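Arginine--tRNA ligase (Campylobacter jejuni, PDB 3FNR) catalyses the ATP-dependent attachment of L-arginine to tRNA(Arg), releasing AMP and diphosphate, as a monomeric class I aminoacyl-tRNA synthetase. Local coordinates at residues K28-L33 and Y235-N240; L66-N71 and A390-A395; Y74-A79 and D163-E168; L34-A39 and F70-Y75. The protein carries 1 engineered substitution. One frame throughout, in Å; residues are numbered along the deposited sequence. Where two conformers were deposited one is given.

Contact 1 (K28-L33 and Y235-N240); sequences KQESFL and YGKCIN. With SO4 (sulfate ion), chain B.
The ring of Tyr-235 takes Leu-33 CB squarely on one face: CB stands 3.7 Å from the centroid of the Tyr-235 ring, 14° off its normal, a CH-pi contact. The ring of Phe-32, on the other side of the sheet, lies alongside Lys-237, with CD1 of Phe-32 3.6 Å from Lys-237 CB; the same CD1 also meets Ile-239 CD1, and Phe-70 of the adjoining strand 69-76 also meets the ring. Between these layers runs a parallel strand pair with Phe-32 opposite Lys-237 and Leu-33 opposite Cys-238. Ser-31 O accepts from Lys-237 N, Leu-33 N gives to Lys-237 O at 2.9 Å, and Ile-239 N closes the ladder on Leu-33 O at 2.8 Å. Just ahead of it, Ser-31 OG, set between its own N and carbonyl carbon (chi1 60°), receives Gly-236 N at 2.9 Å with an N-H...O angle of 160°. Away from the pair, Lys-28 NZ binds a sulfate, probably from the crystallisation liquor, through its O3 at 3.2 Å. The chemistry is thus divided: backbone bonds set the register, a serine hydroxyl holds the turn entering the second strand, and carbon contacts, among them Lys-237 CB, pad both faces.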
loop_
_atom_site.group_PDB
_atom_site.type_symbol
_atom_site.label_atom_id
_atom_site.label_comp_id
_atom_site.label_asym_id
_atom_site.label_seq_id
_atom_site.Cartn_x
_atom_site.Cartn_y
_atom_site.Cartn_z
ATOM N N LYS A 28 -4.799 2.363 21.472
ATOM C CA LYS A 28 -4.578 0.938 21.675
ATOM C C LYS A 28 -3.203 0.703 22.285
ATOM O O LYS A 28 -2.354 1.604 22.311
ATOM C CB LYS A 28 -4.675 0.186 20.345
ATOM C CG LYS A 28 -6.002 0.314 19.621
ATOM C CD LYS A 28 -6.985 -0.768 20.057
ATOM C CE LYS A 28 -8.293 -0.648 19.300
ATOM N NZ LYS A 28 -9.083 0.526 19.751
ATOM N N GLN A 29 -2.981 -0.521 22.751
ATOM C CA GLN A 29 -1.736 -0.863 23.418
ATOM C C GLN A 29 -0.697 -1.469 22.471
ATOM O O GLN A 29 0.504 -1.211 22.612
ATOM C CB GLN A 29 -2.013 -1.799 24.596
ATOM C CG GLN A 29 -2.783 -1.168 25.771
ATOM C CD GLN A 29 -1.972 -0.136 26.556
ATOM O OE1 GLN A 29 -2.527 0.834 27.077
ATOM N NE2 GLN A 29 -0.658 -0.343 26.645
ATOM N N GLU A 30 -1.164 -2.271 21.516
ATOM C CA GLU A 30 -0.294 -2.940 20.559
ATOM C C GLU A 30 0.186 -1.973 19.478
ATOM O O GLU A 30 -0.615 -1.255 18.888
ATOM C CB GLU A 30 -1.024 -4.118 19.925
ATOM C CG GLU A 30 -0.099 -5.102 19.224
ATOM C CD GLU A 30 -0.816 -6.349 18.727
ATOM O OE1 GLU A 30 -0.158 -7.167 18.047
ATOM O OE2 GLU A 30 -2.029 -6.512 19.009
ATOM N N SER A 31 1.497 -1.959 19.236
ATOM C CA SER A 31 2.118 -1.078 18.242
ATOM C C SER A 31 2.744 -1.891 17.129
ATOM O O SER A 31 3.127 -3.039 17.340
ATOM C CB SER A 31 3.200 -0.232 18.891
ATOM O OG SER A 31 4.200 -1.067 19.458
ATOM N N PHE A 32 2.867 -1.295 15.942
ATOM C CA PHE A 32 3.367 -2.029 14.782
ATOM C C PHE A 32 4.390 -1.245 13.980
ATOM O O PHE A 32 4.322 -0.016 13.883
ATOM C CB PHE A 32 2.222 -2.407 13.838
ATOM C CG PHE A 32 1.125 -3.212 14.476
ATOM C CD1 PHE A 32 1.126 -4.595 14.375
ATOM C CD2 PHE A 32 0.089 -2.591 15.167
ATOM C CE1 PHE A 32 0.117 -5.357 14.964
ATOM C CE2 PHE A 32 -0.918 -3.336 15.762
ATOM C CZ PHE A 32 -0.911 -4.725 15.649
ATOM N N LEU A 33 5.328 -1.972 13.382
ATOM C CA LEU A 33 6.198 -1.413 12.362
ATOM C C LEU A 33 6.013 -2.155 11.047
ATOM O O LEU A 33 6.390 -3.324 10.924
ATOM C CB LEU A 33 7.679 -1.458 12.786
ATOM C CG LEU A 33 8.714 -0.966 11.750
ATOM C CD1 LEU A 33 8.501 0.505 11.398
ATOM C CD2 LEU A 33 10.142 -1.193 12.239
ATOM N N TYR A 235 8.566 -2.027 19.090
ATOM C CA TYR A 235 7.233 -2.251 18.514
ATOM C C TYR A 235 6.680 -3.602 18.937
ATOM O O TYR A 235 7.428 -4.569 19.045
ATOM C CB TYR A 235 7.269 -2.186 16.982
ATOM C CG TYR A 235 7.632 -0.827 16.449
ATOM C CD1 TYR A 235 6.662 0.170 16.305
ATOM C CD2 TYR A 235 8.945 -0.530 16.086
ATOM C CE1 TYR A 235 6.994 1.419 15.822
ATOM C CE2 TYR A 235 9.287 0.723 15.603
ATOM C CZ TYR A 235 8.312 1.689 15.472
ATOM O OH TYR A 235 8.648 2.924 14.984
ATOM N N GLY A 236 5.367 -3.666 19.155
ATOM C CA GLY A 236 4.701 -4.927 19.479
ATOM C C GLY A 236 4.917 -5.985 18.416
ATOM O O GLY A 236 5.156 -7.145 18.740
ATOM N N LYS A 237 4.859 -5.574 17.150
ATOM C CA LYS A 237 4.981 -6.484 16.007
ATOM C C LYS A 237 5.658 -5.787 14.823
ATOM O O LYS A 237 5.447 -4.598 14.604
ATOM C CB LYS A 237 3.583 -6.949 15.572
ATOM C CG LYS A 237 3.003 -8.138 16.325
ATOM C CD LYS A 237 2.909 -9.345 15.408
ATOM C CE LYS A 237 1.767 -10.269 15.809
ATOM N NZ LYS A 237 1.339 -11.134 14.665
ATOM N N CYS A 238 6.471 -6.527 14.069
ATOM C CA CYS A 238 6.933 -6.076 12.754
ATOM C C CYS A 238 6.187 -6.816 11.654
ATOM O O CYS A 238 6.144 -8.051 11.636
ATOM C CB CYS A 238 8.448 -6.274 12.561
ATOM S SG CYS A 238 9.509 -5.258 13.620
ATOM N N ILE A 239 5.613 -6.057 10.732
ATOM C CA ILE A 239 4.903 -6.619 9.583
ATOM C C ILE A 239 5.691 -6.371 8.295
ATOM O O ILE A 239 6.133 -5.248 8.046
ATOM C CB ILE A 239 3.496 -5.992 9.437
ATOM C CG1 ILE A 239 2.757 -6.001 10.786
ATOM C CG2 ILE A 239 2.708 -6.689 8.328
ATOM C CD1 ILE A 239 1.407 -5.269 10.758
ATOM N N ASN A 240 5.881 -7.426 7.504
ATOM C CA ASN A 240 6.391 -7.304 6.148
ATOM C C ASN A 240 5.303 -7.645 5.142
ATOM O O ASN A 240 4.468 -8.510 5.392
ATOM C CB ASN A 240 7.546 -8.273 5.912
ATOM C CG ASN A 240 8.772 -7.959 6.745
ATOM O OD1 ASN A 240 8.884 -6.894 7.370
ATOM N ND2 ASN A 240 9.707 -8.908 6.762
HETATM S S SO4 B . -12.684 1.000 20.825
HETATM O O1 SO4 B . -12.938 0.406 22.140
HETATM O O2 SO4 B . -11.626 1.989 20.965
HETATM O O3 SO4 B . -12.266 -0.054 19.904
HETATM O O4 SO4 B . -13.879 1.652 20.304
#

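Contact 2 (L66-N71 and A390-A395); sequences LGYKFN and AFEARA
Aromatic and aliphatic carbons do the direct touching, all of it on Phe-391. Its CE2 sits over one face of the Tyr-68 ring, displaced toward the rim, 3.6 Å from Tyr-68 CE1; the ring planes are inclined at 32°. Leu-66 runs antiparallel alongside and puts CD1 3.5 Å from Phe-391 CB. Phe-70 CE1 comes to the edge of the Phe-391 ring more loosely, 4.3 Å from Phe-391 CE1. Phe-391, with CG anti to its backbone N (chi1 179°), carries its ring into this group.

The polar link is a water accepting from Tyr-68 OH at 2.8 Å and donating to Glu-392 OE1 at 2.6 Å. At the Schellman motif ending helix 383-393, Phe-391 O takes Arg-394 N and, in one of two conformers, Arg-394 NH2 (2.8 Å), from opposite faces of the carbonyl plane.

Leu-59 and Ala-63 of helix 50-65 also pack on Phe-391, so helix 383-393 of the DALR anticodon-binding region is seated against that helix, the turn after it and the start of strand 69-76 in the catalytic domain.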
loop_
_atom_site.group_PDB
_atom_site.type_symbol
_atom_site.label_atom_id
_atom_site.label_comp_id
_atom_site.label_asym_id
_atom_site.label_seq_id
_atom_site.Cartn_x
_atom_site.Cartn_y
_atom_site.Cartn_z
ATOM N N LEU A 66 -8.122 3.208 13.925
ATOM C CA LEU A 66 -8.552 2.381 15.034
ATOM C C LEU A 66 -7.774 2.630 16.329
ATOM O O LEU A 66 -8.068 2.018 17.356
ATOM C CB LEU A 66 -8.511 0.903 14.629
ATOM C CG LEU A 66 -9.412 0.521 13.440
ATOM C CD1 LEU A 66 -9.147 -0.902 13.048
ATOM C CD2 LEU A 66 -10.905 0.725 13.742
ATOM N N GLY A 67 -6.798 3.533 16.280
ATOM C CA GLY A 67 -6.075 3.950 17.474
ATOM C C GLY A 67 -4.787 3.198 17.733
ATOM O O GLY A 67 -4.213 3.305 18.820
ATOM N N TYR A 68 -4.335 2.425 16.747
ATOM C CA TYR A 68 -3.070 1.715 16.869
ATOM C C TYR A 68 -1.917 2.650 16.507
ATOM O O TYR A 68 -2.045 3.471 15.593
ATOM C CB TYR A 68 -3.049 0.463 15.983
ATOM C CG TYR A 68 -4.055 -0.589 16.394
ATOM C CD1 TYR A 68 -5.333 -0.608 15.840
ATOM C CD2 TYR A 68 -3.727 -1.570 17.332
ATOM C CE1 TYR A 68 -6.268 -1.569 16.218
ATOM C CE2 TYR A 68 -4.659 -2.545 17.715
ATOM C CZ TYR A 68 -5.929 -2.531 17.152
ATOM O OH TYR A 68 -6.866 -3.470 17.513
ATOM N N LYS A 69 -0.814 2.548 17.253
ATOM C CA LYS A 69 0.450 3.184 16.871
ATOM C C LYS A 69 1.020 2.343 15.750
ATOM O O LYS A 69 1.252 1.152 15.924
ATOM C CB LYS A 69 1.427 3.222 18.051
ATOM C CG LYS A 69 1.033 4.188 19.174
ATOM C CD LYS A 69 2.096 4.255 20.288
ATOM C CE LYS A 69 2.004 3.079 21.280
ATOM N NZ LYS A 69 0.694 3.002 22.006
ATOM N N PHE A 70 1.226 2.946 14.585
ATOM C CA PHE A 70 1.553 2.167 13.402
ATOM C C PHE A 70 2.508 2.968 12.528
ATOM O O PHE A 70 2.122 3.975 11.923
ATOM C CB PHE A 70 0.259 1.829 12.643
ATOM C CG PHE A 70 0.365 0.643 11.699
ATOM C CD1 PHE A 70 -0.087 -0.613 12.086
ATOM C CD2 PHE A 70 0.853 0.800 10.411
ATOM C CE1 PHE A 70 -0.029 -1.698 11.212
ATOM C CE2 PHE A 70 0.916 -0.273 9.533
ATOM C CZ PHE A 70 0.484 -1.527 9.932
ATOM N N ASN A 71 3.754 2.514 12.484
ATOM C CA ASN A 71 4.797 3.141 11.687
ATOM C C ASN A 71 5.061 2.437 10.376
ATOM O O ASN A 71 4.896 1.220 10.264
ATOM C CB ASN A 71 6.094 3.218 12.481
ATOM C CG ASN A 71 6.207 4.494 13.268
ATOM O OD1 ASN A 71 5.649 4.615 14.359
ATOM N ND2 ASN A 71 6.929 5.466 12.713
ATOM N N ALA A 390 -11.845 -6.146 9.973
ATOM C CA ALA A 390 -10.951 -6.104 8.817
ATOM C C ALA A 390 -9.491 -5.996 9.245
ATOM O O ALA A 390 -8.634 -6.661 8.676
ATOM C CB ALA A 390 -11.315 -4.959 7.880
ATOM N N PHE A 391 -9.218 -5.172 10.251
ATOM C CA PHE A 391 -7.855 -5.015 10.734
ATOM C C PHE A 391 -7.327 -6.292 11.375
ATOM O O PHE A 391 -6.269 -6.794 10.989
ATOM C CB PHE A 391 -7.736 -3.866 11.726
ATOM C CG PHE A 391 -6.345 -3.688 12.255
ATOM C CD1 PHE A 391 -5.336 -3.192 11.430
ATOM C CD2 PHE A 391 -6.025 -4.059 13.554
ATOM C CE1 PHE A 391 -4.039 -3.058 11.900
ATOM C CE2 PHE A 391 -4.730 -3.915 14.034
ATOM C CZ PHE A 391 -3.739 -3.404 13.206
ATOM N N GLU A 392 -8.079 -6.805 12.345
ATOM C CA GLU A 392 -7.674 -7.968 13.127
ATOM C C GLU A 392 -7.453 -9.246 12.310
ATOM O O GLU A 392 -6.613 -10.060 12.670
ATOM C CB GLU A 392 -8.668 -8.205 14.270
ATOM C CG GLU A 392 -8.599 -7.117 15.350
ATOM C CD GLU A 392 -9.849 -7.037 16.216
ATOM O OE1 GLU A 392 -10.221 -5.915 16.621
ATOM O OE2 GLU A 392 -10.460 -8.091 16.496
ATOM N N ALA A 393 -8.187 -9.409 11.208
ATOM C CA ALA A 393 -8.030 -10.574 10.339
ATOM C C ALA A 393 -7.122 -10.285 9.141
ATOM O O ALA A 393 -6.850 -11.191 8.351
ATOM C CB ALA A 393 -9.398 -11.059 9.849
ATOM N N ARG A 394 -6.671 -9.027 9.034
ATOM C CA ARG A 394 -5.892 -8.509 7.892
ATOM C C ARG A 394 -6.658 -8.639 6.568
ATOM O O ARG A 394 -6.065 -8.676 5.485
ATOM C CB ARG A 394 -4.488 -9.146 7.801
ATOM C CG ARG A 394 -3.705 -9.239 9.122
ATOM C CD ARG A 394 -3.287 -7.886 9.678
ATOM N NE ARG A 394 -2.387 -8.048 10.821
ATOM C CZ ARG A 394 -2.737 -7.908 12.097
ATOM N NH1 ARG A 394 -1.830 -8.084 13.050
ATOM N NH2 ARG A 394 -3.984 -7.576 12.426
ATOM N N ALA A 395 -7.987 -8.682 6.666
ATOM C CA ALA A 395 -8.858 -8.865 5.510
ATOM C C ALA A 395 -9.389 -7.523 5.006
ATOM O O ALA A 395 -10.548 -7.163 5.246
ATOM C CB ALA A 395 -10.013 -9.810 5.866
HETATM O O HOH W 1 -9.348 -3.538 16.254
#

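Contact 3 (Y74-A79 and D163-E168); sequences YYVNDA and DSYVSE
Tyr-74 and Tyr-165 stack on one face of the sheet, offset, with centroids of the two rings 4.9 Å apart and planes at 30°. Tyr-165 CE2 lies over the Tyr-74 ring toward its rim, 3.5 Å from Tyr-74 CG. On the other face Tyr-75 CD1 touches Val-166 CG2, and the Tyr-75 hydroxyl oxygen lies against Glu-168 CB and CG.

A parallel ladder fixes these pairs: Tyr-74 N to Ser-164 O, Val-166 N to Tyr-74 O, Val-76 N to Val-166 O at 2.7 Å and Glu-168 N to Val-76 O at 3.0 Å. Ser-167 OG donates to the syn lone pair of Asp-78 OD2 at 2.6 Å. Glu-168, with CG anti to the backbone N (chi1 176°) and the chain extended beyond, reaches across so that its OE2 accepts Ala-79 N at 3.2 Å from 44° above the carboxylate plane. Asn-77 centres an inverse gamma turn, which probably helps to bring Asp-78 and Ala-79 to these partners.

Strand 165-167 thus joins strand 69-76 on the flank away from strand 31-35. Helix 136-157 covers the tyrosine pair, with Ile-151 on Tyr-74 and Leu-155 on Tyr-165, while Gln-82 of helix 80-98 touches Asn-77 and Glu-168.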
loop_
_atom_site.group_PDB
_atom_site.type_symbol
_atom_site.label_atom_id
_atom_site.label_comp_id
_atom_site.label_asym_id
_atom_site.label_seq_id
_atom_site.Cartn_x
_atom_site.Cartn_y
_atom_site.Cartn_z
ATOM N N TYR A 74 10.447 2.198 4.462
ATOM C CA TYR A 74 10.846 1.742 3.139
ATOM C C TYR A 74 12.348 1.531 3.203
ATOM O O TYR A 74 13.086 2.410 3.655
ATOM C CB TYR A 74 10.493 2.824 2.116
ATOM C CG TYR A 74 10.760 2.538 0.647
ATOM C CD1 TYR A 74 12.067 2.410 0.151
ATOM C CD2 TYR A 74 9.709 2.496 -0.270
ATOM C CE1 TYR A 74 12.309 2.181 -1.204
ATOM C CE2 TYR A 74 9.943 2.278 -1.632
ATOM C CZ TYR A 74 11.242 2.124 -2.086
ATOM O OH TYR A 74 11.476 1.906 -3.421
ATOM N N TYR A 75 12.791 0.366 2.749
ATOM C CA TYR A 75 14.198 0.035 2.733
ATOM C C TYR A 75 14.764 0.324 1.357
ATOM O O TYR A 75 14.305 -0.247 0.363
ATOM C CB TYR A 75 14.386 -1.447 3.061
ATOM C CG TYR A 75 15.824 -1.884 3.175
ATOM C CD1 TYR A 75 16.573 -1.579 4.310
ATOM C CD2 TYR A 75 16.434 -2.618 2.161
ATOM C CE1 TYR A 75 17.890 -1.986 4.430
ATOM C CE2 TYR A 75 17.758 -3.020 2.266
ATOM C CZ TYR A 75 18.478 -2.706 3.406
ATOM O OH TYR A 75 19.787 -3.124 3.534
ATOM N N VAL A 76 15.768 1.199 1.314
ATOM C CA VAL A 76 16.428 1.593 0.068
ATOM C C VAL A 76 17.687 0.754 -0.159
ATOM O O VAL A 76 18.657 0.887 0.573
ATOM C CB VAL A 76 16.804 3.103 0.075
ATOM C CG1 VAL A 76 17.179 3.559 -1.305
ATOM C CG2 VAL A 76 15.658 3.961 0.613
ATOM N N ASN A 77 17.662 -0.113 -1.164
ATOM C CA ASN A 77 18.819 -0.937 -1.510
ATOM C C ASN A 77 19.828 -0.105 -2.284
ATOM O O ASN A 77 19.988 -0.283 -3.491
ATOM C CB ASN A 77 18.408 -2.148 -2.359
ATOM C CG ASN A 77 17.722 -3.239 -1.550
ATOM O OD1 ASN A 77 18.370 -3.985 -0.818
ATOM N ND2 ASN A 77 16.403 -3.359 -1.709
ATOM N N ASP A 78 20.509 0.800 -1.588
ATOM C CA ASP A 78 21.318 1.812 -2.261
ATOM C C ASP A 78 22.828 1.624 -2.121
ATOM O O ASP A 78 23.587 2.596 -2.157
ATOM C CB ASP A 78 20.889 3.219 -1.832
ATOM C CG ASP A 78 21.239 3.543 -0.386
ATOM O OD1 ASP A 78 21.234 4.745 -0.054
ATOM O OD2 ASP A 78 21.517 2.626 0.421
ATOM N N ALA A 79 23.257 0.372 -1.967
ATOM C CA ALA A 79 24.676 0.045 -1.969
ATOM C C ALA A 79 25.258 0.389 -3.332
ATOM O O ALA A 79 24.563 0.274 -4.342
ATOM C CB ALA A 79 24.881 -1.423 -1.676
ATOM N N ASP A 163 6.512 6.854 5.965
ATOM C CA ASP A 163 7.026 7.760 6.992
ATOM C C ASP A 163 8.543 7.745 7.227
ATOM O O ASP A 163 9.084 8.660 7.855
ATOM C CB ASP A 163 6.262 7.543 8.303
ATOM C CG ASP A 163 4.833 8.077 8.244
ATOM O OD1 ASP A 163 4.431 8.609 7.187
ATOM O OD2 ASP A 163 4.109 7.975 9.253
ATOM N N SER A 164 9.226 6.726 6.716
ATOM C CA SER A 164 10.668 6.612 6.911
ATOM C C SER A 164 11.319 5.843 5.777
ATOM O O SER A 164 10.926 4.720 5.483
ATOM C CB SER A 164 10.992 5.939 8.256
ATOM O OG SER A 164 12.388 5.957 8.517
ATOM N N TYR A 165 12.317 6.449 5.148
ATOM C CA TYR A 165 13.129 5.766 4.145
ATOM C C TYR A 165 14.509 5.505 4.751
ATOM O O TYR A 165 15.159 6.437 5.241
ATOM C CB TYR A 165 13.223 6.610 2.860
ATOM C CG TYR A 165 11.912 6.678 2.080
ATOM C CD1 TYR A 165 10.840 7.461 2.529
ATOM C CD2 TYR A 165 11.741 5.948 0.904
ATOM C CE1 TYR A 165 9.629 7.506 1.827
ATOM C CE2 TYR A 165 10.537 5.997 0.190
ATOM C CZ TYR A 165 9.490 6.775 0.657
ATOM O OH TYR A 165 8.305 6.825 -0.048
ATOM N N VAL A 166 14.944 4.246 4.739
ATOM C CA VAL A 166 16.230 3.872 5.348
ATOM C C VAL A 166 17.222 3.324 4.326
ATOM O O VAL A 166 16.843 2.614 3.403
ATOM C CB VAL A 166 16.079 2.858 6.531
ATOM C CG1 VAL A 166 15.423 3.491 7.677
ATOM C CG2 VAL A 166 15.295 1.629 6.122
ATOM N N SER A 167 18.498 3.640 4.518
ATOM C CA SER A 167 19.543 3.264 3.575
ATOM C C SER A 167 20.258 1.974 3.973
ATOM O O SER A 167 20.593 1.777 5.137
ATOM C CB SER A 167 20.553 4.406 3.435
ATOM O OG SER A 167 21.662 4.019 2.641
ATOM N N GLU A 168 20.474 1.109 2.986
ATOM C CA GLU A 168 21.309 -0.086 3.108
ATOM C C GLU A 168 22.723 0.280 3.579
ATOM O O GLU A 168 23.294 -0.392 4.444
ATOM C CB GLU A 168 21.364 -0.814 1.754
ATOM C CG GLU A 168 22.280 -2.043 1.692
ATOM C CD GLU A 168 22.185 -2.804 0.372
ATOM O OE1 GLU A 168 22.477 -4.023 0.366
ATOM O OE2 GLU A 168 21.822 -2.193 -0.662
#

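Contact 4 (L34-A39 and F70-Y75); sequences LEYVSA and FNTEYY
The first residue of the HIGH signature motif of class I synthetases, Ala-39, is held here by Tyr-74 of the neighbouring strand: Tyr-74 OH donates to Ala-39 O, 2.5 Å away and tilted 25° from the carbonyl plane. The Tyr-74 ring also underlies the loop leading to that motif. Ser-38 CA stands 3.6 Å from the Tyr-74 ring centroid, only 8° off the normal, and Val-37 CG1 touches Tyr-74 CE2. Ser-38 OG does two jobs, accepting Tyr-75 N at 3.0 Å in a nearly straight bond (171°) and donating to the anti lone pair of Glu-35 OE2 at 2.7 Å. Glu-35 OE1 makes a salt bridge with Lys-230, so both oxygens of this carboxylate are engaged.

Strands 31-35 and 69-76 are the parallel pair of a beta-alpha-beta crossover whose connecting helix is 50-65, within the Rossmann-like catalytic fold. Leu-34 N gives to Asn-71 O at 2.7 Å, Glu-73 N to Leu-34 O, and Tyr-36 N to Glu-73 O at 3.3 Å as the first strand gives way to the loop. Beneath the crossover helix, Leu-34 CB meets Phe-70 CE2 at 3.6 Å, and Thr-60 of that helix packs on both residues. Tyr-36 brings CE1 against Thr-72 CG2, whose neighbouring OG1 is bonded to Asp-163 N.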
loop_
_atom_site.group_PDB
_atom_site.type_symbol
_atom_site.label_atom_id
_atom_site.label_comp_id
_atom_site.label_asym_id
_atom_site.label_seq_id
_atom_site.Cartn_x
_atom_site.Cartn_y
_atom_site.Cartn_z
ATOM N N LEU A 34 5.463 -1.462 10.053
ATOM C CA LEU A 34 5.276 -2.042 8.724
ATOM C C LEU A 34 6.367 -1.596 7.761
ATOM O O LEU A 34 6.558 -0.400 7.528
ATOM C CB LEU A 34 3.914 -1.623 8.152
ATOM C CG LEU A 34 3.085 -2.381 7.103
ATOM C CD1 LEU A 34 2.338 -1.369 6.237
ATOM C CD2 LEU A 34 3.849 -3.361 6.228
ATOM N N GLU A 35 7.057 -2.560 7.170
ATOM C CA GLU A 35 7.979 -2.247 6.101
ATOM C C GLU A 35 7.410 -2.835 4.838
ATOM O O GLU A 35 7.178 -4.044 4.763
ATOM C CB GLU A 35 9.370 -2.822 6.354
ATOM C CG GLU A 35 10.354 -2.538 5.210
ATOM C CD GLU A 35 11.057 -3.795 4.715
ATOM O OE1 GLU A 35 11.326 -4.699 5.539
ATOM O OE2 GLU A 35 11.335 -3.888 3.495
ATOM N N TYR A 36 7.176 -1.976 3.852
ATOM C CA TYR A 36 6.585 -2.411 2.599
ATOM C C TYR A 36 7.085 -1.628 1.390
ATOM O O TYR A 36 7.746 -0.596 1.534
ATOM C CB TYR A 36 5.049 -2.425 2.691
ATOM C CG TYR A 36 4.339 -1.073 2.685
ATOM C CD1 TYR A 36 4.548 -0.126 3.696
ATOM C CD2 TYR A 36 3.416 -0.773 1.691
ATOM C CE1 TYR A 36 3.873 1.092 3.697
ATOM C CE2 TYR A 36 2.744 0.443 1.673
ATOM C CZ TYR A 36 2.971 1.365 2.675
ATOM O OH TYR A 36 2.282 2.551 2.643
ATOM N N VAL A 37 6.737 -2.141 0.208
ATOM C CA VAL A 37 7.199 -1.668 -1.099
ATOM C C VAL A 37 8.689 -1.961 -1.253
ATOM O O VAL A 37 9.042 -2.969 -1.865
ATOM C CB VAL A 37 6.836 -0.170 -1.434
ATOM C CG1 VAL A 37 7.105 0.123 -2.900
ATOM C CG2 VAL A 37 5.366 0.133 -1.126
ATOM N N SER A 38 9.540 -1.093 -0.695
ATOM C CA SER A 38 11.003 -1.277 -0.674
ATOM C C SER A 38 11.594 -1.699 -2.009
ATOM O O SER A 38 12.387 -2.628 -2.069
ATOM C CB SER A 38 11.411 -2.295 0.397
ATOM O OG SER A 38 11.051 -1.841 1.690
ATOM N N ALA A 39 11.183 -1.031 -3.080
ATOM C CA ALA A 39 11.682 -1.340 -4.410
ATOM C C ALA A 39 13.059 -0.711 -4.600
ATOM O O ALA A 39 13.361 0.327 -4.002
ATOM C CB ALA A 39 10.725 -0.827 -5.450
ATOM N N PHE A 70 1.226 2.946 14.585
ATOM C CA PHE A 70 1.553 2.167 13.402
ATOM C C PHE A 70 2.508 2.968 12.528
ATOM O O PHE A 70 2.122 3.975 11.923
ATOM C CB PHE A 70 0.259 1.829 12.643
ATOM C CG PHE A 70 0.365 0.643 11.699
ATOM C CD1 PHE A 70 -0.087 -0.613 12.086
ATOM C CD2 PHE A 70 0.853 0.800 10.411
ATOM C CE1 PHE A 70 -0.029 -1.698 11.212
ATOM C CE2 PHE A 70 0.916 -0.273 9.533
ATOM C CZ PHE A 70 0.484 -1.527 9.932
ATOM N N ASN A 71 3.754 2.514 12.484
ATOM C CA ASN A 71 4.797 3.141 11.687
ATOM C C ASN A 71 5.061 2.437 10.376
ATOM O O ASN A 71 4.896 1.220 10.264
ATOM C CB ASN A 71 6.094 3.218 12.481
ATOM C CG ASN A 71 6.207 4.494 13.268
ATOM O OD1 ASN A 71 5.649 4.615 14.359
ATOM N ND2 ASN A 71 6.929 5.466 12.713
ATOM N N THR A 72 5.476 3.214 9.385
ATOM C CA THR A 72 5.813 2.688 8.069
ATOM C C THR A 72 7.235 3.044 7.664
ATOM O O THR A 72 7.732 4.139 7.977
ATOM C CB THR A 72 4.841 3.192 6.992
ATOM O OG1 THR A 72 4.711 4.614 7.089
ATOM C CG2 THR A 72 3.483 2.561 7.198
ATOM N N GLU A 73 7.867 2.121 6.943
ATOM C CA GLU A 73 9.264 2.236 6.571
ATOM C C GLU A 73 9.540 1.584 5.214
ATOM O O GLU A 73 8.937 0.567 4.855
ATOM C CB GLU A 73 10.160 1.651 7.678
ATOM C CG GLU A 73 11.655 1.927 7.541
ATOM C CD GLU A 73 12.426 1.715 8.838
ATOM O OE1 GLU A 73 13.188 0.727 8.909
ATOM O OE2 GLU A 73 12.282 2.541 9.779
ATOM N N TYR A 74 10.447 2.198 4.462
ATOM C CA TYR A 74 10.846 1.742 3.139
ATOM C C TYR A 74 12.348 1.531 3.203
ATOM O O TYR A 74 13.086 2.410 3.655
ATOM C CB TYR A 74 10.493 2.824 2.116
ATOM C CG TYR A 74 10.760 2.538 0.647
ATOM C CD1 TYR A 74 12.067 2.410 0.151
ATOM C CD2 TYR A 74 9.709 2.496 -0.270
ATOM C CE1 TYR A 74 12.309 2.181 -1.204
ATOM C CE2 TYR A 74 9.943 2.278 -1.632
ATOM C CZ TYR A 74 11.242 2.124 -2.086
ATOM O OH TYR A 74 11.476 1.906 -3.421
ATOM N N TYR A 75 12.791 0.366 2.749
ATOM C CA TYR A 75 14.198 0.035 2.733
ATOM C C TYR A 75 14.764 0.324 1.357
ATOM O O TYR A 75 14.305 -0.247 0.363
ATOM C CB TYR A 75 14.386 -1.447 3.061
ATOM C CG TYR A 75 15.824 -1.884 3.175
ATOM C CD1 TYR A 75 16.573 -1.579 4.310
ATOM C CD2 TYR A 75 16.434 -2.618 2.161
ATOM C CE1 TYR A 75 17.890 -1.986 4.430
ATOM C CE2 TYR A 75 17.758 -3.020 2.266
ATOM C CZ TYR A 75 18.478 -2.706 3.406
ATOM O OH TYR A 75 19.787 -3.124 3.534
HETATM O O HOH W 2 15.133 -0.799 -2.061
#

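From the N terminus, strand 31-35 enters first, and its two halves serve contacts 1 and 4. Contact 4 closes the shortest loop, the beta-alpha-beta unit running through helix 50-65 to strand 69-76. That second strand then opens two longer loops: contact 3 ends at strand 165-167, and contact 2 runs to helix 383-393. Contacts 3 and 4 both nest inside the loop that contact 1 closes at strand 237-243, and contact 3 also nests inside that of contact 2, whereas contacts 1 and 2 cross. Together contacts 1, 3 and 4 join four neighbouring parallel strands of the catalytic sheet; contact 2 ties that sheet to the anticodon-binding region.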